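PDB 3I7J: beta-lactamase Mb2281c from Mycobacterium bovis, which probably hydrolyses beta-lactams or related amide or ester substrates through a serine nucleophile. Local coordinates for residues F104-E109 with P142-G146; F159-L164 with F233-D237; D176-Q181 with W200-I206. All blocks are in the same frame, centred on the assembly; numbering follows the deposited sequence.

Contact 1 of 3, residues F104-E109 with P142-G146; sequences FTVLAE and PAAAG
With chi1 at -73°, E109 sets its CG opposite its own carbonyl carbon and beside the backbone N, which brings that methylene against the ring of P142, 3.6 Å from E109 CG to P142 CB. The two side chains cross at about a right angle, and the glutamate meets the proline with its CG methylene. T105 is turned differently: chi1 of 60° sends OG1 back to its own helix, where it bonds to Y102 O, and leaves the CG2 methyl facing the 142-146 loop. The spacing of that methyl from the P142 carbonyl is too short as modelled to carry weight. Beside them on the helix, A108 presses its methyl into the notch formed by the loop, with A108 CB 3.5 Å from P142 CB and 3.5 Å from A145 CB; the proline pair is tighter than usual for carbons. A145 also puts its methyl 3.5 Å from F104 O, a carbonyl already used by A108 N at 2.9 Å within the helix. Further along, F104 CB passes G146 CA at 4.1 Å, and the F104 ring offers an edge to A145 O, 3.8 Å from F104 CD2. Over one ring face sits L107 CD2; the ring also meets H78 nearly parallel and touches K43 and V46 of helix 42-56. G146 O in turn accepts a hydrogen bond from K43 NZ. As K43 fits the lysine of an SxxK pattern, this helix-loop packing is consistent with a wall beside the active site of a serine beta-lactamase fold.

Contact 2 of 3, residues F159-L164 with F233-D237; sequences FAGDLL and FIWVD
V236 and L164 make the tight end of this contact: L164 CD1 is only 3.3 Å from V236 CG1, closer than usual for two methyl carbons. The valine splits its two methyls between neighbours. CG1, opposite the backbone N (chi1 -175°), goes to L164, while CG2 rests on L163, 3.7 Å from both L163 CB and L163 CD1, the two side chains crossing at about a right angle. Packing slackens towards the start of the segments. I234 runs extended through chi1 and chi2, and its CD1 methyl becomes a single probe among three helix side chains: 4.0 Å from L163 CD1, 4.2 Å from A160 CB, and 4.3 Å from F159 CD2, where it lies near the plane of the ring at its edge. Even this looser half is buried; the partly exposed G161 lies on the helix face turned from the strand. Helix 153-164 thus lies on the sheet with its segment axis 9.0 Å from that of the strand, the two running the same way at 29°. Next to it, A160 reaches A243 of strand 242-248 and L163 reaches F224 of strand 224-228, while F159 and L163 lean on R48 of helix 42-56. On the reverse face of the strand, W235 NE1 is hydrogen-bonded to S264 OG of helix 256-271.

Contact 3 of 3, residues D176-Q181 with W200-I206; sequences DATTVQ and WGLGFEI
The end of helix 171-177 is tied to the loop leading into edge strand 205-206 by A177 and L202, the latter at the centre of an inverse gamma turn. L202 N donates to A177 O at 3.0 Å and 166°, with the donor tilted a little from the carbonyl plane. Beyond the helix, Q181 N meets W200 O at 2.9 Å in an almost straight bond (177°), nearly head-on to the carbonyl. Between these two ties the two segments come close enough for the CA-H of G201 to face two carbonyl oxygens, G201 CA lying 3.4 Å from A177 O and 3.5 Å from T179 O. The side chain of L202 is wedged between helix end and glutamine: L202 CB lies 3.8 Å from A177 CB, while L202 CD2 sits 3.6 Å from Q181 CD. Q181 folds back by its bend at chi2 (-71°), carrying its amide across the leucine. There NE2 donates to T179 O from well above that carbonyl's plane and adds a weak bond to D176 OD2; OE1 takes a hydrogen bond from R73. The buried amide is therefore held at both its atoms. I206 adds its CD1 methyl, 3.5 Å from V180 N, while F204 slips its ring beside A177 and meets T178 CG2 at its edge. F204 then rests on P44, R48 and Q51 of helix 42-56, and W200 meets H78 edge-to-face and also Y99. E205 makes a backbone hydrogen bond with G225 of strand 224-228; strand 205-206 is the outermost strand on this side of the sheet.

All three contacts are largely buried, but contacts 1 and 3 each include partly exposed residues and one exposed residue, whereas every touching residue of contact 2 is buried. Contact 3 stands between the others: F104 CZ of contact 1 touches G203 CA at 3.9 Å, and L163 CD2 of contact 2 meets F204 CZ at 3.7 Å. Contacts 1 and 2 do not touch, their centres about 22 Å apart. Side chains of all three contacts touch helix 42-56, and H78 meets rings from contacts 1 and 3. Their chemistry differs: contact 2 is purely apolar helix-on-sheet packing, contact 1 sets a helix against a loop of mostly small residues, and contact 3 relies on backbone hydrogen bonds and a fixed amide.

Contact 1 of 3, residues F104-E109 with P142-G146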
ATOM      1  N   PHE A 104      -8.639   4.365  -8.096  1.00  8.33           N
ATOM      2  CA  PHE A 104      -7.232   4.377  -8.477  1.00  7.23           C
ATOM      3  C   PHE A 104      -7.058   4.386  -9.989  1.00  4.83           C
ATOM      4  O   PHE A 104      -6.030   4.839 -10.490  1.00  8.11           O
ATOM      5  CB  PHE A 104      -6.473   3.193  -7.854  1.00 11.16           C
ATOM      6  CG  PHE A 104      -5.726   3.548  -6.588  1.00  3.32           C
ATOM      7  CD1 PHE A 104      -6.356   4.263  -5.570  1.00  9.56           C
ATOM      8  CD2 PHE A 104      -4.399   3.166  -6.412  1.00  2.20           C
ATOM      9  CE1 PHE A 104      -5.678   4.597  -4.392  1.00  4.79           C
ATOM     10  CE2 PHE A 104      -3.706   3.492  -5.238  1.00 10.08           C
ATOM     11  CZ  PHE A 104      -4.351   4.211  -4.230  1.00  8.31           C
ATOM     12  N   THR A 105      -8.050   3.898 -10.726  1.00 10.16           N
ATOM     13  CA  THR A 105      -7.932   3.927 -12.179  1.00 17.57           C
ATOM     14  C   THR A 105      -8.089   5.370 -12.633  1.00  6.25           C
ATOM     15  O   THR A 105      -7.391   5.806 -13.541  1.00 13.50           O
ATOM     16  CB  THR A 105      -9.002   3.071 -12.886  1.00 14.53           C
ATOM     17  OG1 THR A 105     -10.296   3.560 -12.535  1.00 47.75           O
ATOM     18  CG2 THR A 105      -8.884   1.620 -12.474  1.00  3.22           C
ATOM     19  N   VAL A 106      -9.007   6.110 -12.010  1.00 11.55           N
ATOM     20  CA  VAL A 106      -9.196   7.514 -12.380  1.00  9.11           C
ATOM     21  C   VAL A 106      -7.920   8.279 -12.025  1.00 11.89           C
ATOM     22  O   VAL A 106      -7.509   9.199 -12.742  1.00 12.23           O
ATOM     23  CB  VAL A 106     -10.416   8.154 -11.665  1.00 12.29           C
ATOM     24  CG1 VAL A 106     -10.554   9.627 -12.082  1.00  5.32           C
ATOM     25  CG2 VAL A 106     -11.691   7.407 -12.051  1.00  4.61           C
ATOM     26  N   LEU A 107      -7.286   7.871 -10.929  1.00 12.17           N
ATOM     27  CA  LEU A 107      -6.040   8.487 -10.470  1.00 13.93           C
ATOM     28  C   LEU A 107      -4.940   8.252 -11.505  1.00 16.14           C
ATOM     29  O   LEU A 107      -4.270   9.191 -11.936  1.00 11.47           O
ATOM     30  CB  LEU A 107      -5.613   7.885  -9.131  1.00 12.47           C
ATOM     31  CG  LEU A 107      -4.260   8.342  -8.581  1.00 13.30           C
ATOM     32  CD1 LEU A 107      -4.315   9.835  -8.288  1.00 10.94           C
ATOM     33  CD2 LEU A 107      -3.941   7.564  -7.304  1.00 10.48           C
ATOM     34  N   ALA A 108      -4.764   6.992 -11.894  1.00  6.65           N
ATOM     35  CA  ALA A 108      -3.759   6.634 -12.883  1.00 11.64           C
ATOM     36  C   ALA A 108      -4.045   7.352 -14.205  1.00 10.95           C
ATOM     37  O   ALA A 108      -3.121   7.779 -14.895  1.00 13.09           O
ATOM     38  CB  ALA A 108      -3.745   5.108 -13.101  1.00  4.03           C
ATOM     39  N   GLU A 109      -5.322   7.475 -14.558  1.00 13.00           N
ATOM     40  CA  GLU A 109      -5.712   8.148 -15.794  1.00 16.01           C
ATOM     41  C   GLU A 109      -5.333   9.625 -15.776  1.00 19.96           C
ATOM     42  O   GLU A 109      -4.899  10.175 -16.791  1.00 15.97           O
ATOM     43  CB  GLU A 109      -7.221   8.017 -16.030  1.00 13.83           C
ATOM     44  CG  GLU A 109      -7.635   6.627 -16.464  1.00 19.71           C
ATOM     45  CD  GLU A 109      -9.132   6.442 -16.571  1.00 23.49           C
ATOM     46  OE1 GLU A 109      -9.900   7.295 -16.073  1.00 32.14           O
ATOM     47  OE2 GLU A 109      -9.545   5.420 -17.151  1.00 29.82           O
ATOM     48  N   PRO A 142      -4.220   1.997 -16.623  1.00 19.54           N
ATOM     49  CA  PRO A 142      -4.942   2.502 -15.454  1.00 17.24           C
ATOM     50  C   PRO A 142      -6.094   1.616 -14.972  1.00 22.27           C
ATOM     51  O   PRO A 142      -6.490   1.688 -13.812  1.00 17.16           O
ATOM     52  CB  PRO A 142      -5.399   3.896 -15.900  1.00 19.95           C
ATOM     53  CG  PRO A 142      -5.401   3.817 -17.395  1.00 28.13           C
ATOM     54  CD  PRO A 142      -4.182   3.001 -17.697  1.00 15.96           C
ATOM     55  N   ALA A 143      -6.621   0.769 -15.850  1.00 20.27           N
ATOM     56  CA  ALA A 143      -7.724  -0.106 -15.466  1.00 21.92           C
ATOM     57  C   ALA A 143      -7.289  -1.079 -14.373  1.00 21.15           C
ATOM     58  O   ALA A 143      -8.115  -1.572 -13.602  1.00 15.71           O
ATOM     59  CB  ALA A 143      -8.235  -0.884 -16.682  1.00 16.18           C
ATOM     60  N   ALA A 144      -5.993  -1.357 -14.305  1.00 16.66           N
ATOM     61  CA  ALA A 144      -5.484  -2.281 -13.304  1.00 18.51           C
ATOM     62  C   ALA A 144      -4.613  -1.592 -12.254  1.00 14.70           C
ATOM     63  O   ALA A 144      -3.911  -2.255 -11.481  1.00 18.32           O
ATOM     64  CB  ALA A 144      -4.698  -3.394 -13.988  1.00 15.04           C
ATOM     65  N   ALA A 145      -4.673  -0.266 -12.224  1.00 11.26           N
ATOM     66  CA  ALA A 145      -3.891   0.534 -11.283  1.00  9.32           C
ATOM     67  C   ALA A 145      -4.160   0.189  -9.827  1.00 11.29           C
ATOM     68  O   ALA A 145      -3.368   0.529  -8.949  1.00 13.33           O
ATOM     69  CB  ALA A 145      -4.171   2.009 -11.509  1.00  8.75           C
ATOM     70  N   GLY A 146      -5.279  -0.471  -9.562  1.00  8.87           N
ATOM     71  CA  GLY A 146      -5.584  -0.804  -8.190  1.00  6.81           C
ATOM     72  C   GLY A 146      -5.224  -2.211  -7.750  1.00 11.31           C
ATOM     73  O   GLY A 146      -5.339  -2.515  -6.565  1.00 10.63           O
TER

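Contact 2 of 3, residues F159-L164 with F233-D237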
ATOM      1  N   PHE A 159      11.474  -1.041  -1.741  1.00 13.04           N
ATOM      2  CA  PHE A 159      10.378  -0.080  -1.652  1.00 11.46           C
ATOM      3  C   PHE A 159      10.140   0.287  -0.193  1.00 15.14           C
ATOM      4  O   PHE A 159      10.032   1.470   0.151  1.00 11.61           O
ATOM      5  CB  PHE A 159       9.099  -0.658  -2.271  1.00  9.19           C
ATOM      6  CG  PHE A 159       7.986   0.345  -2.402  1.00 18.20           C
ATOM      7  CD1 PHE A 159       8.133   1.474  -3.213  1.00 10.03           C
ATOM      8  CD2 PHE A 159       6.795   0.174  -1.712  1.00  9.34           C
ATOM      9  CE1 PHE A 159       7.108   2.417  -3.336  1.00  9.97           C
ATOM     10  CE2 PHE A 159       5.764   1.111  -1.829  1.00 15.34           C
ATOM     11  CZ  PHE A 159       5.924   2.239  -2.647  1.00  8.63           C
ATOM     12  N   ALA A 160      10.083  -0.727   0.667  1.00 11.51           N
ATOM     13  CA  ALA A 160       9.876  -0.501   2.099  1.00 16.85           C
ATOM     14  C   ALA A 160      10.957   0.439   2.634  1.00 16.26           C
ATOM     15  O   ALA A 160      10.719   1.202   3.571  1.00 14.81           O
ATOM     16  CB  ALA A 160       9.916  -1.835   2.855  1.00 10.05           C
ATOM     17  N   GLY A 161      12.142   0.379   2.029  1.00 12.24           N
ATOM     18  CA  GLY A 161      13.225   1.244   2.455  1.00  7.78           C
ATOM     19  C   GLY A 161      12.878   2.697   2.181  1.00 14.31           C
ATOM     20  O   GLY A 161      13.173   3.592   2.977  1.00 13.21           O
ATOM     21  N   ASP A 162      12.230   2.930   1.046  1.00 15.45           N
ATOM     22  CA  ASP A 162      11.835   4.272   0.653  1.00  9.15           C
ATOM     23  C   ASP A 162      10.714   4.766   1.570  1.00 14.48           C
ATOM     24  O   ASP A 162      10.579   5.967   1.810  1.00  8.13           O
ATOM     25  CB  ASP A 162      11.365   4.267  -0.802  1.00 12.80           C
ATOM     26  CG  ASP A 162      11.217   5.657  -1.371  1.00 15.56           C
ATOM     27  OD1 ASP A 162      12.240   6.357  -1.490  1.00 23.32           O
ATOM     28  OD2 ASP A 162      10.083   6.052  -1.701  1.00 19.34           O
ATOM     29  N   LEU A 163       9.914   3.839   2.088  1.00  8.91           N
ATOM     30  CA  LEU A 163       8.813   4.207   2.982  1.00 13.64           C
ATOM     31  C   LEU A 163       9.305   4.491   4.405  1.00 10.64           C
ATOM     32  O   LEU A 163       8.622   5.139   5.194  1.00 13.92           O
ATOM     33  CB  LEU A 163       7.764   3.089   3.009  1.00  3.75           C
ATOM     34  CG  LEU A 163       7.091   2.785   1.668  1.00 10.41           C
ATOM     35  CD1 LEU A 163       6.065   1.655   1.822  1.00  6.80           C
ATOM     36  CD2 LEU A 163       6.413   4.047   1.158  1.00  4.27           C
ATOM     37  N   LEU A 164      10.503   4.006   4.710  1.00 14.69           N
ATOM     38  CA  LEU A 164      11.119   4.168   6.022  1.00 12.43           C
ATOM     39  C   LEU A 164      11.941   5.457   6.045  1.00 13.22           C
ATOM     40  O   LEU A 164      11.924   6.204   7.023  1.00 12.20           O
ATOM     41  CB  LEU A 164      12.008   2.954   6.286  1.00 12.38           C
ATOM     42  CG  LEU A 164      12.049   2.243   7.640  1.00 27.05           C
ATOM     43  CD1 LEU A 164      10.675   2.145   8.273  1.00 15.75           C
ATOM     44  CD2 LEU A 164      12.648   0.852   7.427  1.00 14.63           C
ATOM     45  N   PHE A 233       1.202  -8.649   1.842  1.00  9.70           N
ATOM     46  CA  PHE A 233       1.019  -7.386   2.527  1.00 11.44           C
ATOM     47  C   PHE A 233       2.334  -6.677   2.829  1.00 18.19           C
ATOM     48  O   PHE A 233       3.420  -7.258   2.738  1.00 10.71           O
ATOM     49  CB  PHE A 233       0.235  -7.580   3.840  1.00 10.87           C
ATOM     50  CG  PHE A 233       1.030  -8.231   4.959  1.00 14.94           C
ATOM     51  CD1 PHE A 233       2.049  -7.542   5.619  1.00 11.12           C
ATOM     52  CD2 PHE A 233       0.732  -9.526   5.370  1.00 16.31           C
ATOM     53  CE1 PHE A 233       2.756  -8.139   6.676  1.00 13.29           C
ATOM     54  CE2 PHE A 233       1.430 -10.130   6.420  1.00 16.84           C
ATOM     55  CZ  PHE A 233       2.443  -9.436   7.075  1.00 10.54           C
ATOM     56  N   ILE A 234       2.221  -5.407   3.186  1.00 10.98           N
ATOM     57  CA  ILE A 234       3.379  -4.628   3.550  1.00 11.27           C
ATOM     58  C   ILE A 234       2.972  -3.583   4.571  1.00  8.21           C
ATOM     59  O   ILE A 234       1.972  -2.889   4.404  1.00  8.32           O
ATOM     60  CB  ILE A 234       4.017  -3.916   2.325  1.00 12.31           C
ATOM     61  CG1 ILE A 234       5.167  -3.011   2.797  1.00 17.31           C
ATOM     62  CG2 ILE A 234       2.972  -3.069   1.582  1.00  6.50           C
ATOM     63  CD1 ILE A 234       5.972  -2.388   1.646  1.00 12.74           C
ATOM     64  N   TRP A 235       3.718  -3.518   5.663  1.00  9.68           N
ATOM     65  CA  TRP A 235       3.468  -2.497   6.655  1.00 12.63           C
ATOM     66  C   TRP A 235       4.802  -1.918   7.067  1.00 13.05           C
ATOM     67  O   TRP A 235       5.837  -2.589   7.022  1.00  7.10           O
ATOM     68  CB  TRP A 235       2.657  -3.007   7.868  1.00  6.63           C
ATOM     69  CG  TRP A 235       3.220  -4.142   8.693  1.00 12.65           C
ATOM     70  CD1 TRP A 235       2.679  -5.392   8.827  1.00  8.30           C
ATOM     71  CD2 TRP A 235       4.340  -4.097   9.587  1.00  6.75           C
ATOM     72  NE1 TRP A 235       3.385  -6.120   9.754  1.00 14.07           N
ATOM     73  CE2 TRP A 235       4.409  -5.350  10.237  1.00 10.81           C
ATOM     74  CE3 TRP A 235       5.289  -3.117   9.910  1.00 12.35           C
ATOM     75  CZ2 TRP A 235       5.396  -5.651  11.193  1.00 16.39           C
ATOM     76  CZ3 TRP A 235       6.268  -3.415  10.857  1.00  9.04           C
ATOM     77  CH2 TRP A 235       6.311  -4.671  11.487  1.00  9.89           C
ATOM     78  N   VAL A 236       4.755  -0.644   7.425  1.00 13.81           N
ATOM     79  CA  VAL A 236       5.921   0.115   7.841  1.00  8.54           C
ATOM     80  C   VAL A 236       5.492   0.745   9.148  1.00 13.36           C
ATOM     81  O   VAL A 236       4.465   1.412   9.203  1.00 11.49           O
ATOM     82  CB  VAL A 236       6.228   1.236   6.823  1.00 11.21           C
ATOM     83  CG1 VAL A 236       7.515   1.955   7.192  1.00  3.48           C
ATOM     84  CG2 VAL A 236       6.316   0.645   5.421  1.00 10.55           C
ATOM     85  N   ASP A 237       6.256   0.524  10.207  1.00  9.53           N
ATOM     86  CA  ASP A 237       5.899   1.092  11.497  1.00 12.86           C
ATOM     87  C   ASP A 237       6.928   2.177  11.818  1.00 12.59           C
ATOM     88  O   ASP A 237       8.059   1.870  12.171  1.00 18.90           O
ATOM     89  CB  ASP A 237       5.918  -0.014  12.560  1.00 15.10           C
ATOM     90  CG  ASP A 237       5.351   0.441  13.884  1.00 15.47           C
ATOM     91  OD1 ASP A 237       5.608   1.605  14.264  1.00 15.63           O
ATOM     92  OD2 ASP A 237       4.668  -0.370  14.552  1.00 12.02           O
TER

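Contact 3 of 3, residues D176-Q181 with W200-I206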
ATOM      1  N   ASP A 176       3.102  13.811   4.826  1.00  7.60           N
ATOM      2  CA  ASP A 176       1.723  14.086   4.455  1.00  9.26           C
ATOM      3  C   ASP A 176       1.010  12.805   4.007  1.00 12.01           C
ATOM      4  O   ASP A 176      -0.126  12.553   4.394  1.00  9.15           O
ATOM      5  CB  ASP A 176       1.689  15.134   3.337  1.00 14.92           C
ATOM      6  CG  ASP A 176       0.271  15.538   2.950  1.00 25.80           C
ATOM      7  OD1 ASP A 176       0.083  16.647   2.419  1.00 46.57           O
ATOM      8  OD2 ASP A 176      -0.659  14.744   3.168  1.00 52.33           O
ATOM      9  N   ALA A 177       1.690  12.001   3.197  1.00 13.39           N
ATOM     10  CA  ALA A 177       1.130  10.759   2.695  1.00 11.15           C
ATOM     11  C   ALA A 177       0.878   9.761   3.819  1.00 11.35           C
ATOM     12  O   ALA A 177       0.026   8.888   3.693  1.00 13.15           O
ATOM     13  CB  ALA A 177       2.063  10.148   1.656  1.00 12.86           C
ATOM     14  N   THR A 178       1.629   9.871   4.910  1.00 14.47           N
ATOM     15  CA  THR A 178       1.446   8.958   6.035  1.00 13.18           C
ATOM     16  C   THR A 178       0.590   9.565   7.145  1.00 15.95           C
ATOM     17  O   THR A 178       0.575   9.074   8.275  1.00 12.07           O
ATOM     18  CB  THR A 178       2.799   8.496   6.624  1.00 20.06           C
ATOM     19  OG1 THR A 178       3.608   9.637   6.937  1.00 12.72           O
ATOM     20  CG2 THR A 178       3.524   7.606   5.626  1.00  9.58           C
ATOM     21  N   THR A 179      -0.117  10.641   6.815  1.00 10.34           N
ATOM     22  CA  THR A 179      -1.007  11.301   7.764  1.00 14.34           C
ATOM     23  C   THR A 179      -2.434  11.057   7.301  1.00 13.32           C
ATOM     24  O   THR A 179      -2.715  11.051   6.097  1.00 15.57           O
ATOM     25  CB  THR A 179      -0.772  12.821   7.813  1.00 14.07           C
ATOM     26  OG1 THR A 179       0.546  13.080   8.298  1.00 18.76           O
ATOM     27  CG2 THR A 179      -1.787  13.488   8.728  1.00 17.97           C
ATOM     28  N   VAL A 180      -3.338  10.864   8.252  1.00  9.22           N
ATOM     29  CA  VAL A 180      -4.718  10.615   7.899  1.00 11.29           C
ATOM     30  C   VAL A 180      -5.324  11.782   7.121  1.00  9.96           C
ATOM     31  O   VAL A 180      -5.260  12.941   7.528  1.00 11.78           O
ATOM     32  CB  VAL A 180      -5.582  10.289   9.158  1.00 18.19           C
ATOM     33  CG1 VAL A 180      -5.475  11.404  10.178  1.00 21.75           C
ATOM     34  CG2 VAL A 180      -7.037  10.067   8.743  1.00  9.40           C
ATOM     35  N   GLN A 181      -5.889  11.436   5.972  1.00 10.45           N
ATOM     36  CA  GLN A 181      -6.518  12.377   5.066  1.00  8.14           C
ATOM     37  C   GLN A 181      -8.026  12.229   5.242  1.00  9.07           C
ATOM     38  O   GLN A 181      -8.543  11.112   5.204  1.00  7.07           O
ATOM     39  CB  GLN A 181      -6.118  12.012   3.639  1.00  7.69           C
ATOM     40  CG  GLN A 181      -4.608  11.961   3.411  1.00  6.75           C
ATOM     41  CD  GLN A 181      -3.989  13.342   3.429  1.00 10.76           C
ATOM     42  OE1 GLN A 181      -4.524  14.269   2.837  1.00 10.26           O
ATOM     43  NE2 GLN A 181      -2.852  13.481   4.097  1.00 10.43           N
ATOM     44  N   TRP A 200      -7.088   6.457   6.422  1.00 12.45           N
ATOM     45  CA  TRP A 200      -6.306   6.217   5.226  1.00  4.98           C
ATOM     46  C   TRP A 200      -5.423   7.438   4.969  1.00 13.76           C
ATOM     47  O   TRP A 200      -5.793   8.568   5.297  1.00  9.10           O
ATOM     48  CB  TRP A 200      -7.239   5.958   4.037  1.00 11.15           C
ATOM     49  CG  TRP A 200      -6.808   4.810   3.162  1.00  4.65           C
ATOM     50  CD1 TRP A 200      -5.841   4.829   2.200  1.00 11.11           C
ATOM     51  CD2 TRP A 200      -7.299   3.461   3.210  1.00 11.51           C
ATOM     52  NE1 TRP A 200      -5.695   3.578   1.645  1.00  7.86           N
ATOM     53  CE2 TRP A 200      -6.578   2.719   2.246  1.00  8.90           C
ATOM     54  CE3 TRP A 200      -8.280   2.807   3.974  1.00  5.28           C
ATOM     55  CZ2 TRP A 200      -6.804   1.351   2.027  1.00 12.70           C
ATOM     56  CZ3 TRP A 200      -8.503   1.446   3.755  1.00  6.99           C
ATOM     57  CH2 TRP A 200      -7.765   0.735   2.788  1.00  7.96           C
ATOM     58  N   GLY A 201      -4.249   7.200   4.398  1.00  8.31           N
ATOM     59  CA  GLY A 201      -3.339   8.288   4.090  1.00  8.31           C
ATOM     60  C   GLY A 201      -3.482   8.596   2.615  1.00  8.31           C
ATOM     61  O   GLY A 201      -4.585   8.487   2.076  1.00 10.33           O
ATOM     62  N   LEU A 202      -2.390   8.978   1.958  1.00 11.73           N
ATOM     63  CA  LEU A 202      -2.441   9.275   0.530  1.00 10.77           C
ATOM     64  C   LEU A 202      -2.112   8.028  -0.279  1.00 12.08           C
ATOM     65  O   LEU A 202      -1.062   7.949  -0.918  1.00  8.21           O
ATOM     66  CB  LEU A 202      -1.456  10.394   0.168  1.00 11.35           C
ATOM     67  CG  LEU A 202      -1.759  11.811   0.663  1.00  8.81           C
ATOM     68  CD1 LEU A 202      -0.609  12.737   0.274  1.00  7.37           C
ATOM     69  CD2 LEU A 202      -3.060  12.298   0.058  1.00 11.74           C
ATOM     70  N   GLY A 203      -3.006   7.047  -0.243  1.00  9.49           N
ATOM     71  CA  GLY A 203      -2.781   5.827  -0.996  1.00  8.84           C
ATOM     72  C   GLY A 203      -2.321   4.685  -0.111  1.00 11.98           C
ATOM     73  O   GLY A 203      -2.373   3.522  -0.504  1.00  9.17           O
ATOM     74  N   PHE A 204      -1.865   5.026   1.090  1.00 13.44           N
ATOM     75  CA  PHE A 204      -1.401   4.030   2.045  1.00 10.37           C
ATOM     76  C   PHE A 204      -2.455   3.876   3.146  1.00 14.05           C
ATOM     77  O   PHE A 204      -2.963   4.876   3.662  1.00  7.95           O
ATOM     78  CB  PHE A 204      -0.091   4.476   2.710  1.00 11.30           C
ATOM     79  CG  PHE A 204       1.004   4.874   1.744  1.00 14.90           C
ATOM     80  CD1 PHE A 204       1.168   4.214   0.527  1.00 10.54           C
ATOM     81  CD2 PHE A 204       1.923   5.865   2.097  1.00  9.92           C
ATOM     82  CE1 PHE A 204       2.232   4.529  -0.318  1.00 14.11           C
ATOM     83  CE2 PHE A 204       2.990   6.187   1.264  1.00  4.72           C
ATOM     84  CZ  PHE A 204       3.145   5.516   0.052  1.00 11.91           C
ATOM     85  N   GLU A 205      -2.791   2.645   3.520  1.00  7.38           N
ATOM     86  CA  GLU A 205      -3.756   2.480   4.599  1.00  8.48           C
ATOM     87  C   GLU A 205      -3.013   2.815   5.881  1.00 11.76           C
ATOM     88  O   GLU A 205      -1.802   2.609   5.972  1.00  7.82           O
ATOM     89  CB  GLU A 205      -4.263   1.040   4.697  1.00  9.43           C
ATOM     90  CG  GLU A 205      -5.490   0.907   5.596  1.00  8.79           C
ATOM     91  CD  GLU A 205      -5.569  -0.441   6.310  1.00 12.19           C
ATOM     92  OE1 GLU A 205      -5.208  -1.474   5.703  1.00 12.51           O
ATOM     93  OE2 GLU A 205      -6.006  -0.464   7.478  1.00 12.15           O
ATOM     94  N   ILE A 206      -3.733   3.354   6.859  1.00 12.32           N
ATOM     95  CA  ILE A 206      -3.152   3.676   8.160  1.00  8.76           C
ATOM     96  C   ILE A 206      -3.902   2.815   9.178  1.00 13.70           C
ATOM     97  O   ILE A 206      -5.131   2.797   9.210  1.00  9.56           O
ATOM     98  CB  ILE A 206      -3.311   5.170   8.510  1.00  7.78           C
ATOM     99  CG1 ILE A 206      -2.405   6.012   7.607  1.00  5.20           C
ATOM    100  CG2 ILE A 206      -2.935   5.418   9.961  1.00 11.43           C
ATOM    101  CD1 ILE A 206      -2.518   7.529   7.867  1.00  9.71           C
TER